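Local coordinates for protein endo-1,4-b-d-mannanase (Trichoderma reesei, PDB 1QNR) that hydrolyses internal beta-1,4-mannosidic linkages in mannan backbones as an endo-acting beta-mannanase of glycoside hydrolase family 5, at residues G9-F12 / K17-Y20; N25-S30 / Q317-P322; T78-N83 / Q141-K146; G301-W306 / K337-A342. One frame throughout, in Å; residues are numbered along the deposited sequence.

Interaction 1: residues G9-F12 / K17-Y20; sequences GTQF and KVGY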
loop_
_atom_site.group_PDB
_atom_site.type_symbol
_atom_site.label_atom_id
_atom_site.label_comp_id
_atom_site.label_asym_id
_atom_site.label_seq_id
_atom_site.Cartn_x
_atom_site.Cartn_y
_atom_site.Cartn_z
ATOM N N GLY A 9 -13.699 2.744 17.292
ATOM C CA GLY A 9 -14.337 3.982 16.738
ATOM C C GLY A 9 -13.974 4.159 15.273
ATOM O O GLY A 9 -14.079 3.127 14.580
ATOM N N THR A 10 -13.551 5.325 14.825
ATOM C CA THR A 10 -13.069 5.520 13.470
ATOM C C THR A 10 -11.552 5.885 13.487
ATOM O O THR A 10 -11.033 6.480 12.532
ATOM C CB THR A 10 -13.797 6.572 12.633
ATOM O OG1 THR A 10 -13.908 7.728 13.483
ATOM C CG2 THR A 10 -15.223 6.105 12.251
ATOM N N GLN A 11 -10.899 5.255 14.452
ATOM C CA GLN A 11 -9.451 5.412 14.626
ATOM C C GLN A 11 -8.788 4.029 14.672
ATOM O O GLN A 11 -9.438 3.016 14.939
ATOM C CB GLN A 11 -9.038 6.213 15.878
ATOM C CG GLN A 11 -9.934 7.385 16.228
ATOM C CD GLN A 11 -9.519 8.201 17.422
ATOM O OE1 GLN A 11 -8.449 8.820 17.393
ATOM N NE2 GLN A 11 -10.365 8.180 18.441
ATOM N N PHE A 12 -7.454 3.992 14.486
ATOM C CA PHE A 12 -6.737 2.739 14.666
ATOM C C PHE A 12 -6.182 2.548 16.089
ATOM O O PHE A 12 -5.800 3.543 16.733
ATOM C CB PHE A 12 -5.563 2.606 13.647
ATOM C CG PHE A 12 -6.063 2.516 12.208
ATOM C CD1 PHE A 12 -6.540 1.313 11.694
ATOM C CD2 PHE A 12 -6.074 3.637 11.414
ATOM C CE1 PHE A 12 -6.993 1.238 10.371
ATOM C CE2 PHE A 12 -6.541 3.564 10.102
ATOM C CZ PHE A 12 -7.041 2.386 9.557
ATOM N N LYS A 17 -2.584 1.736 21.793
ATOM C CA LYS A 17 -2.723 3.151 21.688
ATOM C C LYS A 17 -3.670 3.549 20.557
ATOM O O LYS A 17 -3.380 3.202 19.395
ATOM C CB LYS A 17 -1.326 3.819 21.462
ATOM C CG LYS A 17 -0.505 3.478 22.756
ATOM C CD LYS A 17 -0.928 4.500 23.814
ATOM C CE LYS A 17 -0.633 4.130 25.266
ATOM N NZ LYS A 17 -1.138 5.283 26.107
ATOM N N VAL A 18 -4.751 4.227 20.885
ATOM C CA VAL A 18 -5.752 4.662 19.931
ATOM C C VAL A 18 -5.468 6.104 19.565
ATOM O O VAL A 18 -5.329 7.054 20.351
ATOM C CB VAL A 18 -7.182 4.547 20.529
ATOM C CG1 VAL A 18 -8.210 5.061 19.544
ATOM C CG2 VAL A 18 -7.424 3.070 20.882
ATOM N N GLY A 19 -5.319 6.345 18.241
ATOM C CA GLY A 19 -5.067 7.709 17.771
ATOM C C GLY A 19 -4.417 7.756 16.346
ATOM O O GLY A 19 -4.067 6.710 15.810
ATOM N N TYR A 20 -4.367 8.944 15.797
ATOM C CA TYR A 20 -3.789 9.175 14.449
ATOM C C TYR A 20 -2.337 8.700 14.357
ATOM O O TYR A 20 -1.570 8.844 15.316
ATOM C CB TYR A 20 -3.827 10.699 14.218
ATOM C CG TYR A 20 -3.545 11.073 12.739
ATOM C CD1 TYR A 20 -2.264 11.299 12.260
ATOM C CD2 TYR A 20 -4.637 11.236 11.873
ATOM C CE1 TYR A 20 -2.023 11.669 10.917
ATOM C CE2 TYR A 20 -4.439 11.587 10.516
ATOM C CZ TYR A 20 -3.150 11.793 10.059
ATOM O OH TYR A 20 -2.899 12.171 8.738
HETATM O O HOH W 1 -7.729 9.373 20.467
HETATM O O HOH W 2 -5.902 6.244 13.772
#
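Gln-11 and Val-18 meet almost at right angles on the surface of a tight antiparallel hairpin, the extended arm of the glutamine running past one branch of the valine. That branch is CG1, which lies opposite the backbone N (chi1 178°) and touches CB of Gln-11 at 3.9 Å. In one of two modelled conformers, and so less certainly, the amide end returns to the same methyl through NE2, and OE1 of Gln-11 rests 3.6 Å from CA of Gly-19. Phe-12 and Tyr-20 turn elsewhere: the phenyl ring enters an aromatic cluster with Phe-162 and Phe-237 at the N-terminal end of the barrel strands, and the tyrosine hydroxyl bonds to Asp-303. Between the two backbones, N of Gly-19 donates to O of Phe-12 (3.2 Å, 160° at the hydrogen), and CA of Val-18 directs a C-H at the same oxygen from 3.4 Å. A water then accepts from N of Phe-12 and donates to O of Gly-19, 2.8 Å from each. The chemistry implies a hairpin held by its backbone and the water inserted between Phe-12 and Gly-19, with a weaker water bridge from OE1 of Gln-11 to O of Val-18 and van der Waals packing of these two side chains at the surface.

Interaction 2: residues N25-S30 / Q317-P322; sequences NCYWCS and QSNSDP
Ser-318 sets its CB on the indole of Trp-28, a CH-pi contact in which the carbon stands 3.4 Å from the centroid of the six-membered ring and only 12° off the normal. The indole is turned to meet it by a first torsion that puts CG of Trp-28 between the backbone N and the carbonyl carbon (chi1 48°). Farther along the same face lies the carbonyl O of Asn-319, 3.8 Å from NE1 of Trp-28, while CB of Asn-319 touches CB of Trp-28 at 4.0 Å as the two side chains pass each other running opposite ways. Cys-26 SG sits over the opposite face, so the indole is sandwiched between the Cys-26–Cys-29 disulfide and the 317-322 loop. Both segments lie at or beyond the C-terminal ends of strands 21-25 and 300-309, neighbours in the (beta/alpha)8 barrel, and this is the end where family 5 enzymes carry their active site.

Hydrogen bonding is sparser. ND2 of Asn-319 donates to OH of Tyr-27 over 3.1 Å (159° at the hydrogen), the hydroxyl lying close to the amide plane. Within its own loop, OG of Ser-318 donates to O of Asn-319 at 3.0 Å, approaching from above the carbonyl plane; the same OG is also bonded to N of Asp-310. The indole NE1 is satisfied by O of Trp-308.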
loop_
_atom_site.group_PDB
_atom_site.type_symbol
_atom_site.label_atom_id
_atom_site.label_comp_id
_atom_site.label_asym_id
_atom_site.label_seq_id
_atom_site.Cartn_x
_atom_site.Cartn_y
_atom_site.Cartn_z
ATOM N N ASN A 25 5.945 4.926 2.777
ATOM C CA ASN A 25 6.054 3.859 1.783
ATOM C C ASN A 25 7.509 3.485 1.562
ATOM O O ASN A 25 8.387 4.386 1.432
ATOM C CB ASN A 25 5.499 4.326 0.381
ATOM C CG ASN A 25 3.983 4.345 0.431
ATOM O OD1 ASN A 25 3.263 3.357 0.153
ATOM N ND2 ASN A 25 3.374 5.501 0.801
ATOM N N CYS A 26 7.814 2.181 1.595
ATOM C CA CYS A 26 9.161 1.646 1.310
ATOM C C CYS A 26 9.036 0.383 0.498
ATOM O O CYS A 26 9.229 -0.761 0.963
ATOM C CB CYS A 26 9.912 1.404 2.632
ATOM S SG CYS A 26 11.681 0.895 2.283
ATOM N N TYR A 27 8.620 0.513 -0.794
ATOM C CA TYR A 27 8.328 -0.681 -1.606
ATOM C C TYR A 27 9.535 -1.598 -1.655
ATOM O O TYR A 27 9.373 -2.847 -1.646
ATOM C CB TYR A 27 7.806 -0.342 -3.042
ATOM C CG TYR A 27 8.898 0.063 -4.027
ATOM C CD1 TYR A 27 9.604 -0.938 -4.738
ATOM C CD2 TYR A 27 9.199 1.391 -4.243
ATOM C CE1 TYR A 27 10.639 -0.538 -5.606
ATOM C CE2 TYR A 27 10.210 1.792 -5.118
ATOM C CZ TYR A 27 10.893 0.792 -5.789
ATOM O OH TYR A 27 11.922 1.170 -6.693
ATOM N N TRP A 28 10.700 -0.954 -1.724
ATOM C CA TRP A 28 11.968 -1.617 -2.065
ATOM C C TRP A 28 12.577 -2.329 -0.859
ATOM O O TRP A 28 13.487 -3.197 -0.991
ATOM C CB TRP A 28 12.933 -0.532 -2.631
ATOM C CG TRP A 28 13.036 0.736 -1.808
ATOM C CD1 TRP A 28 12.372 1.912 -2.061
ATOM C CD2 TRP A 28 13.836 0.986 -0.601
ATOM N NE1 TRP A 28 12.685 2.860 -1.053
ATOM C CE2 TRP A 28 13.584 2.300 -0.170
ATOM C CE3 TRP A 28 14.747 0.195 0.170
ATOM C CZ2 TRP A 28 14.210 2.929 0.930
ATOM C CZ3 TRP A 28 15.329 0.805 1.310
ATOM C CH2 TRP A 28 15.046 2.136 1.660
ATOM N N CYS A 29 12.018 -2.084 0.340
ATOM C CA CYS A 29 12.521 -2.769 1.530
ATOM C C CYS A 29 12.400 -4.296 1.413
ATOM O O CYS A 29 13.240 -5.118 1.838
ATOM C CB CYS A 29 11.639 -2.255 2.746
ATOM S SG CYS A 29 12.184 -0.623 3.511
ATOM N N SER A 30 11.306 -4.737 0.705
ATOM C CA SER A 30 11.062 -6.189 0.514
ATOM C C SER A 30 12.079 -6.921 -0.343
ATOM O O SER A 30 12.053 -8.167 -0.324
ATOM C CB SER A 30 9.696 -6.374 -0.296
ATOM O OG SER A 30 8.697 -5.735 0.521
ATOM N N GLN A 317 23.102 3.792 -1.964
ATOM C CA GLN A 317 21.785 4.353 -1.683
ATOM C C GLN A 317 20.685 3.387 -2.123
ATOM O O GLN A 317 20.869 2.519 -3.011
ATOM C CB GLN A 317 21.584 5.753 -2.342
ATOM C CG GLN A 317 21.441 5.638 -3.871
ATOM C CD GLN A 317 21.584 7.054 -4.508
ATOM O OE1 GLN A 317 22.460 7.858 -4.082
ATOM N NE2 GLN A 317 20.772 7.294 -5.524
ATOM N N SER A 318 19.513 3.508 -1.485
ATOM C CA SER A 318 18.339 2.743 -1.899
ATOM C C SER A 318 17.851 3.130 -3.266
ATOM O O SER A 318 18.161 4.207 -3.817
ATOM C CB SER A 318 17.217 3.046 -0.854
ATOM O OG SER A 318 16.720 4.409 -0.913
ATOM N N ASN A 319 16.894 2.314 -3.781
ATOM C CA ASN A 319 16.111 2.730 -4.961
ATOM C C ASN A 319 15.463 4.071 -4.655
ATOM O O ASN A 319 15.139 4.407 -3.458
ATOM C CB ASN A 319 14.978 1.660 -5.224
ATOM C CG ASN A 319 15.511 0.424 -5.929
ATOM O OD1 ASN A 319 16.687 0.060 -5.942
ATOM N ND2 ASN A 319 14.571 -0.367 -6.506
ATOM N N SER A 320 15.126 4.922 -5.621
ATOM C CA SER A 320 14.556 6.253 -5.422
ATOM C C SER A 320 13.880 6.795 -6.671
ATOM O O SER A 320 14.070 6.192 -7.757
ATOM C CB SER A 320 15.657 7.244 -4.947
ATOM O OG SER A 320 16.606 7.486 -6.027
ATOM N N ASP A 321 13.107 7.844 -6.511
ATOM C CA ASP A 321 12.437 8.530 -7.639
ATOM C C ASP A 321 12.316 10.005 -7.277
ATOM O O ASP A 321 12.830 10.472 -6.210
ATOM C CB ASP A 321 11.088 7.827 -7.924
ATOM C CG ASP A 321 10.001 8.032 -6.876
ATOM O OD1 ASP A 321 10.178 8.785 -5.896
ATOM O OD2 ASP A 321 8.940 7.320 -7.117
ATOM N N PRO A 322 11.690 10.883 -8.060
ATOM C CA PRO A 322 11.636 12.333 -7.773
ATOM C C PRO A 322 10.819 12.692 -6.542
ATOM O O PRO A 322 10.792 13.867 -6.155
ATOM C CB PRO A 322 11.028 12.911 -9.085
ATOM C CG PRO A 322 11.487 11.898 -10.143
ATOM C CD PRO A 322 11.251 10.545 -9.471
#

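Interaction 3: residues T78-N83 / Q141-K146; sequences TGSTIN and QTQYRK
Segment 78-83 and helix 141-146 come nearest at Ser-80 and Gln-143, their CA atoms 7.7 Å apart, and the gap widens to 8.8 Å between CA of Ile-82 and CA of Lys-146. The glutamine spans this distance with its CG opposite the backbone N (chi1 -171°) and a bend at chi2 (62°) that lays its amide across the serine. CB of Ser-80 packs against that amide, 3.5 Å from CD of Gln-143 and nearly as close to OE1 and NE2, a contact of a methylene with a flat polar group. Ile-82 runs alongside in the opposite sense, and its terminal methyl does the touching: CD1 of Ile-82 is 3.9 Å from NE2 of Gln-143 and 3.9 Å from the backbone O of Lys-146. The same isoleucine continues on to Tyr-147 and Ala-150 farther down the helix.

Several polar atoms find partners beside this packing. NE2 of Gln-143 is bonded to OE1 of Gln-73 and also donates to a water at 3.0 Å, which passes a weak hydrogen bond to O of Ser-80; two bonds thus help fix the rotation of the amide. OG of Ser-80 is bonded to N of Ser-76. Phe-127 of helix 119-127 touches both Ser-80 and Gln-143.

Strand 81-82 is an outer strand of a small three-stranded sheet inserted after barrel strand 52-54, and helix 138-155 follows strand 105-109 and precedes strand 161-165 in the chain, so the contact docks a loop excursion onto the helical shell of a (beta/alpha)8 barrel.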
loop_
_atom_site.group_PDB
_atom_site.type_symbol
_atom_site.label_atom_id
_atom_site.label_comp_id
_atom_site.label_asym_id
_atom_site.label_seq_id
_atom_site.Cartn_x
_atom_site.Cartn_y
_atom_site.Cartn_z
ATOM N N THR A 78 2.207 -23.314 -18.433
ATOM C CA THR A 78 2.358 -24.753 -18.173
ATOM C C THR A 78 2.725 -25.118 -16.766
ATOM O O THR A 78 3.179 -26.223 -16.497
ATOM C CB THR A 78 3.358 -25.360 -19.173
ATOM O OG1 THR A 78 4.660 -24.782 -19.002
ATOM C CG2 THR A 78 2.833 -25.145 -20.593
ATOM N N GLY A 79 2.439 -24.193 -15.833
ATOM C CA GLY A 79 2.665 -24.447 -14.414
ATOM C C GLY A 79 3.520 -23.322 -13.802
ATOM O O GLY A 79 4.661 -23.099 -14.149
ATOM N N SER A 80 2.907 -22.716 -12.800
ATOM C CA SER A 80 3.562 -21.547 -12.159
ATOM C C SER A 80 4.289 -22.040 -10.913
ATOM O O SER A 80 3.933 -23.094 -10.369
ATOM C CB SER A 80 2.483 -20.521 -11.802
ATOM O OG SER A 80 1.921 -20.002 -13.021
ATOM N N THR A 81 5.281 -21.258 -10.458
ATOM C CA THR A 81 6.044 -21.647 -9.290
ATOM C C THR A 81 6.093 -20.455 -8.270
ATOM O O THR A 81 6.413 -19.339 -8.680
ATOM C CB THR A 81 7.509 -21.906 -9.729
ATOM O OG1 THR A 81 7.528 -23.011 -10.697
ATOM C CG2 THR A 81 8.262 -22.431 -8.482
ATOM N N ILE A 82 5.888 -20.749 -7.009
ATOM C CA ILE A 82 5.992 -19.729 -5.922
ATOM C C ILE A 82 7.328 -19.986 -5.246
ATOM O O ILE A 82 7.587 -21.122 -4.791
ATOM C CB ILE A 82 4.786 -19.767 -4.946
ATOM C CG1 ILE A 82 3.510 -19.370 -5.700
ATOM C CG2 ILE A 82 5.048 -18.803 -3.731
ATOM C CD1 ILE A 82 2.214 -19.623 -4.979
ATOM N N ASN A 83 8.242 -19.001 -5.193
ATOM C CA ASN A 83 9.582 -19.178 -4.638
ATOM C C ASN A 83 9.703 -18.906 -3.144
ATOM O O ASN A 83 9.598 -17.747 -2.719
ATOM C CB ASN A 83 10.554 -18.238 -5.410
ATOM C CG ASN A 83 12.021 -18.472 -5.067
ATOM O OD1 ASN A 83 12.364 -19.493 -4.411
ATOM N ND2 ASN A 83 12.863 -17.519 -5.449
ATOM N N GLN A 141 -6.973 -15.828 -11.938
ATOM C CA GLN A 141 -7.455 -15.652 -10.545
ATOM C C GLN A 141 -7.128 -16.878 -9.689
ATOM O O GLN A 141 -6.866 -16.702 -8.496
ATOM C CB GLN A 141 -8.984 -15.378 -10.570
ATOM C CG GLN A 141 -9.334 -13.981 -11.119
ATOM C CD GLN A 141 -8.633 -12.852 -10.342
ATOM O OE1 GLN A 141 -8.710 -12.793 -9.104
ATOM N NE2 GLN A 141 -7.948 -11.978 -11.103
ATOM N N THR A 142 -7.125 -18.110 -10.295
ATOM C CA THR A 142 -6.750 -19.287 -9.530
ATOM C C THR A 142 -5.308 -19.212 -9.051
ATOM O O THR A 142 -4.978 -19.466 -7.865
ATOM C CB THR A 142 -6.950 -20.563 -10.391
ATOM O OG1 THR A 142 -8.387 -20.650 -10.587
ATOM C CG2 THR A 142 -6.513 -21.826 -9.644
ATOM N N GLN A 143 -4.367 -18.761 -9.899
ATOM C CA GLN A 143 -2.978 -18.567 -9.470
ATOM C C GLN A 143 -2.814 -17.387 -8.525
ATOM O O GLN A 143 -2.076 -17.551 -7.504
ATOM C CB GLN A 143 -2.023 -18.466 -10.693
ATOM C CG GLN A 143 -0.560 -18.490 -10.290
ATOM C CD GLN A 143 -0.095 -19.754 -9.604
ATOM O OE1 GLN A 143 -0.582 -20.864 -9.917
ATOM N NE2 GLN A 143 0.858 -19.697 -8.657
ATOM N N TYR A 144 -3.469 -16.258 -8.744
ATOM C CA TYR A 144 -3.429 -15.112 -7.797
ATOM C C TYR A 144 -3.867 -15.583 -6.411
ATOM O O TYR A 144 -3.220 -15.208 -5.384
ATOM C CB TYR A 144 -4.298 -13.960 -8.316
ATOM C CG TYR A 144 -4.573 -12.832 -7.335
ATOM C CD1 TYR A 144 -3.594 -11.862 -7.009
ATOM C CD2 TYR A 144 -5.853 -12.684 -6.783
ATOM C CE1 TYR A 144 -3.881 -10.845 -6.090
ATOM C CE2 TYR A 144 -6.157 -11.635 -5.896
ATOM C CZ TYR A 144 -5.141 -10.742 -5.532
ATOM O OH TYR A 144 -5.519 -9.730 -4.636
ATOM N N ARG A 145 -4.977 -16.350 -6.327
ATOM C CA ARG A 145 -5.408 -16.795 -4.982
ATOM C C ARG A 145 -4.433 -17.816 -4.370
ATOM O O ARG A 145 -4.249 -17.821 -3.121
ATOM C CB ARG A 145 -6.850 -17.400 -5.003
ATOM C CG ARG A 145 -7.877 -16.349 -5.475
ATOM C CD ARG A 145 -9.274 -17.036 -5.438
ATOM N NE ARG A 145 -10.271 -16.002 -5.393
ATOM C CZ ARG A 145 -11.409 -15.912 -4.750
ATOM N NH1 ARG A 145 -12.057 -14.771 -5.034
ATOM N NH2 ARG A 145 -11.872 -16.877 -3.892
ATOM N N LYS A 146 -3.760 -18.631 -5.186
ATOM C CA LYS A 146 -2.732 -19.537 -4.626
ATOM C C LYS A 146 -1.581 -18.694 -4.070
ATOM O O LYS A 146 -1.031 -19.024 -2.992
ATOM C CB LYS A 146 -2.183 -20.484 -5.714
ATOM C CG LYS A 146 -3.071 -21.647 -6.102
ATOM C CD LYS A 146 -2.320 -22.582 -7.087
ATOM C CE LYS A 146 -1.197 -23.319 -6.422
ATOM N NZ LYS A 146 -0.824 -24.600 -7.115
HETATM O O HOH W 3 2.318 -22.225 -7.958
#

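Interaction 4: residues G301-W306 / K337-A342; sequences GGDMFW and KNHVDA
Asp-303 places its CG between the backbone N and the carbonyl carbon (chi1 72°), while His-339 sends its ring out opposite its own backbone N (chi1 -176°), and the two side chains approach from opposite directions across a CA separation of 10.4 Å. NE2 of His-339 donates to OD2 of Asp-303 over 2.8 Å, with a nearly straight 169° at the hydrogen. The acceptor lies close to the imidazole plane and receives the bond on its syn lone pair, the one on the OD1 side; even so, the ring and carboxylate planes are clearly inclined to each other. OD1 of Asp-303 remains more distant, 3.5 Å from NE2 of His-339.

The histidine is not the sole partner. OD2 of Asp-303 is also bonded to OH of Tyr-20, and OD1 to OH of Tyr-277, so both oxygens of a buried carboxylate are engaged, which should restrain its rotation. Such a setting would probably help to stabilise negative charge, and the carboxylate may in turn polarise the imidazole. On the exposed side of the helix, Lys-337 and Asp-341 form an i to i+4 salt bridge, with NZ of Lys-337 3.2 Å from OD2 of Asp-341.

Strand 300-309 lies between strands 21-25 and 272-277 in the parallel barrel, and Asp-303 is backbone-bonded to Phe-21 and Gly-23. Helix 330-343, the last of the chain, packs outside this strand, with Phe-305 of the strand touching Val-336 of the helix and Val-340 touching Leu-50 in the loop before strand 52-54.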
loop_
_atom_site.group_PDB
_atom_site.type_symbol
_atom_site.label_atom_id
_atom_site.label_comp_id
_atom_site.label_asym_id
_atom_site.label_seq_id
_atom_site.Cartn_x
_atom_site.Cartn_y
_atom_site.Cartn_z
ATOM N N GLY A 301 -7.647 8.343 9.655
ATOM C CA GLY A 301 -6.901 7.592 10.652
ATOM C C GLY A 301 -5.421 7.683 10.594
ATOM O O GLY A 301 -4.710 7.440 11.598
ATOM N N GLY A 302 -4.868 8.080 9.435
ATOM C CA GLY A 302 -3.362 8.283 9.386
ATOM C C GLY A 302 -2.999 8.624 7.923
ATOM O O GLY A 302 -3.839 8.648 7.039
ATOM N N ASP A 303 -1.673 8.893 7.735
ATOM C CA ASP A 303 -1.145 9.233 6.393
ATOM C C ASP A 303 0.281 8.705 6.200
ATOM O O ASP A 303 1.004 8.471 7.186
ATOM C CB ASP A 303 -1.140 10.766 6.115
ATOM C CG ASP A 303 -0.044 11.476 6.953
ATOM O OD1 ASP A 303 1.116 11.569 6.504
ATOM O OD2 ASP A 303 -0.401 11.979 8.046
ATOM N N MET A 304 0.613 8.381 4.917
ATOM C CA MET A 304 1.931 7.762 4.569
ATOM C C MET A 304 2.439 8.408 3.312
ATOM O O MET A 304 1.924 8.190 2.184
ATOM C CB MET A 304 1.737 6.230 4.329
ATOM C CG MET A 304 1.035 5.593 5.551
ATOM S SD MET A 304 0.528 3.863 5.394
ATOM C CE MET A 304 2.125 3.125 5.388
ATOM N N PHE A 305 3.515 9.207 3.404
ATOM C CA PHE A 305 4.077 9.839 2.210
ATOM C C PHE A 305 4.751 8.812 1.293
ATOM O O PHE A 305 5.251 7.756 1.746
ATOM C CB PHE A 305 5.065 10.974 2.571
ATOM C CG PHE A 305 6.315 10.562 3.351
ATOM C CD1 PHE A 305 6.298 10.406 4.727
ATOM C CD2 PHE A 305 7.485 10.236 2.656
ATOM C CE1 PHE A 305 7.472 10.101 5.421
ATOM C CE2 PHE A 305 8.662 9.886 3.384
ATOM C CZ PHE A 305 8.633 9.774 4.751
ATOM N N TRP A 306 4.769 9.141 -0.028
ATOM C CA TRP A 306 5.590 8.399 -0.997
ATOM C C TRP A 306 6.822 9.232 -1.285
ATOM O O TRP A 306 6.653 10.379 -1.844
ATOM C CB TRP A 306 4.770 8.119 -2.309
ATOM C CG TRP A 306 5.616 7.321 -3.284
ATOM C CD1 TRP A 306 6.551 7.804 -4.167
ATOM C CD2 TRP A 306 5.592 5.889 -3.491
ATOM N NE1 TRP A 306 7.126 6.769 -4.875
ATOM C CE2 TRP A 306 6.536 5.560 -4.491
ATOM C CE3 TRP A 306 4.825 4.852 -2.917
ATOM C CZ2 TRP A 306 6.793 4.274 -4.910
ATOM C CZ3 TRP A 306 5.023 3.534 -3.398
ATOM C CH2 TRP A 306 6.005 3.229 -4.370
ATOM N N LYS A 337 10.006 14.767 10.811
ATOM C CA LYS A 337 10.116 15.167 12.251
ATOM C C LYS A 337 9.094 16.262 12.554
ATOM O O LYS A 337 8.462 16.018 13.645
ATOM C CB LYS A 337 11.565 15.647 12.480
ATOM C CG LYS A 337 11.761 16.012 13.954
ATOM C CD LYS A 337 13.167 16.306 14.413
ATOM C CE LYS A 337 13.134 17.453 15.453
ATOM N NZ LYS A 337 12.432 17.040 16.700
ATOM N N ASN A 338 8.849 17.308 11.811
ATOM C CA ASN A 338 7.881 18.359 12.239
ATOM C C ASN A 338 6.486 17.787 12.243
ATOM O O ASN A 338 5.639 18.187 13.090
ATOM C CB ASN A 338 7.911 19.623 11.375
ATOM C CG ASN A 338 9.198 20.478 11.477
ATOM O OD1 ASN A 338 9.421 21.380 10.595
ATOM N ND2 ASN A 338 10.047 20.102 12.388
ATOM N N HIS A 339 6.130 16.850 11.330
ATOM C CA HIS A 339 4.773 16.290 11.310
ATOM C C HIS A 339 4.545 15.336 12.441
ATOM O O HIS A 339 3.507 15.465 13.177
ATOM C CB HIS A 339 4.604 15.544 9.954
ATOM C CG HIS A 339 3.219 15.004 9.759
ATOM N ND1 HIS A 339 2.040 15.724 10.049
ATOM C CD2 HIS A 339 2.798 13.811 9.243
ATOM C CE1 HIS A 339 0.993 14.982 9.715
ATOM N NE2 HIS A 339 1.402 13.800 9.195
ATOM N N VAL A 340 5.499 14.451 12.770
ATOM C CA VAL A 340 5.393 13.610 13.977
ATOM C C VAL A 340 5.280 14.495 15.239
ATOM O O VAL A 340 4.455 14.166 16.126
ATOM C CB VAL A 340 6.608 12.638 14.081
ATOM C CG1 VAL A 340 6.655 11.898 15.442
ATOM C CG2 VAL A 340 6.498 11.623 12.904
ATOM N N ASP A 341 5.997 15.625 15.289
ATOM C CA ASP A 341 5.884 16.476 16.511
ATOM C C ASP A 341 4.505 17.081 16.607
ATOM O O ASP A 341 3.990 17.226 17.746
ATOM C CB ASP A 341 7.012 17.517 16.479
ATOM C CG ASP A 341 8.404 17.016 16.821
ATOM O OD1 ASP A 341 8.612 15.883 17.305
ATOM O OD2 ASP A 341 9.303 17.850 16.508
ATOM N N ALA A 342 3.839 17.399 15.485
ATOM C CA ALA A 342 2.497 18.013 15.552
ATOM C C ALA A 342 1.452 16.982 15.925
ATOM O O ALA A 342 0.399 17.329 16.523
ATOM C CB ALA A 342 2.147 18.605 14.185
#

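From the N terminus, interaction 1 closes first, a hairpin with four residues between its segments, ahead of the first barrel strand. Interaction 2 then opens at 25-30 and does not close until 317-322, so that most of the barrel lies within its span. Interaction 3 falls wholly inside that span, tying a loop excursion to an outer helix on the side of the molecule away from interactions 1 and 4. Interaction 4 opens at 301-306 before interaction 2 has closed and ends beyond it at 337-342, so the two cross. Tyr-20 links interactions 1 and 4, while Asn-25 and Asp-321 join interactions 2 and 4; strands 21-25 and 300-309 are thus tied together, and interaction 4 adds the C-terminal helix.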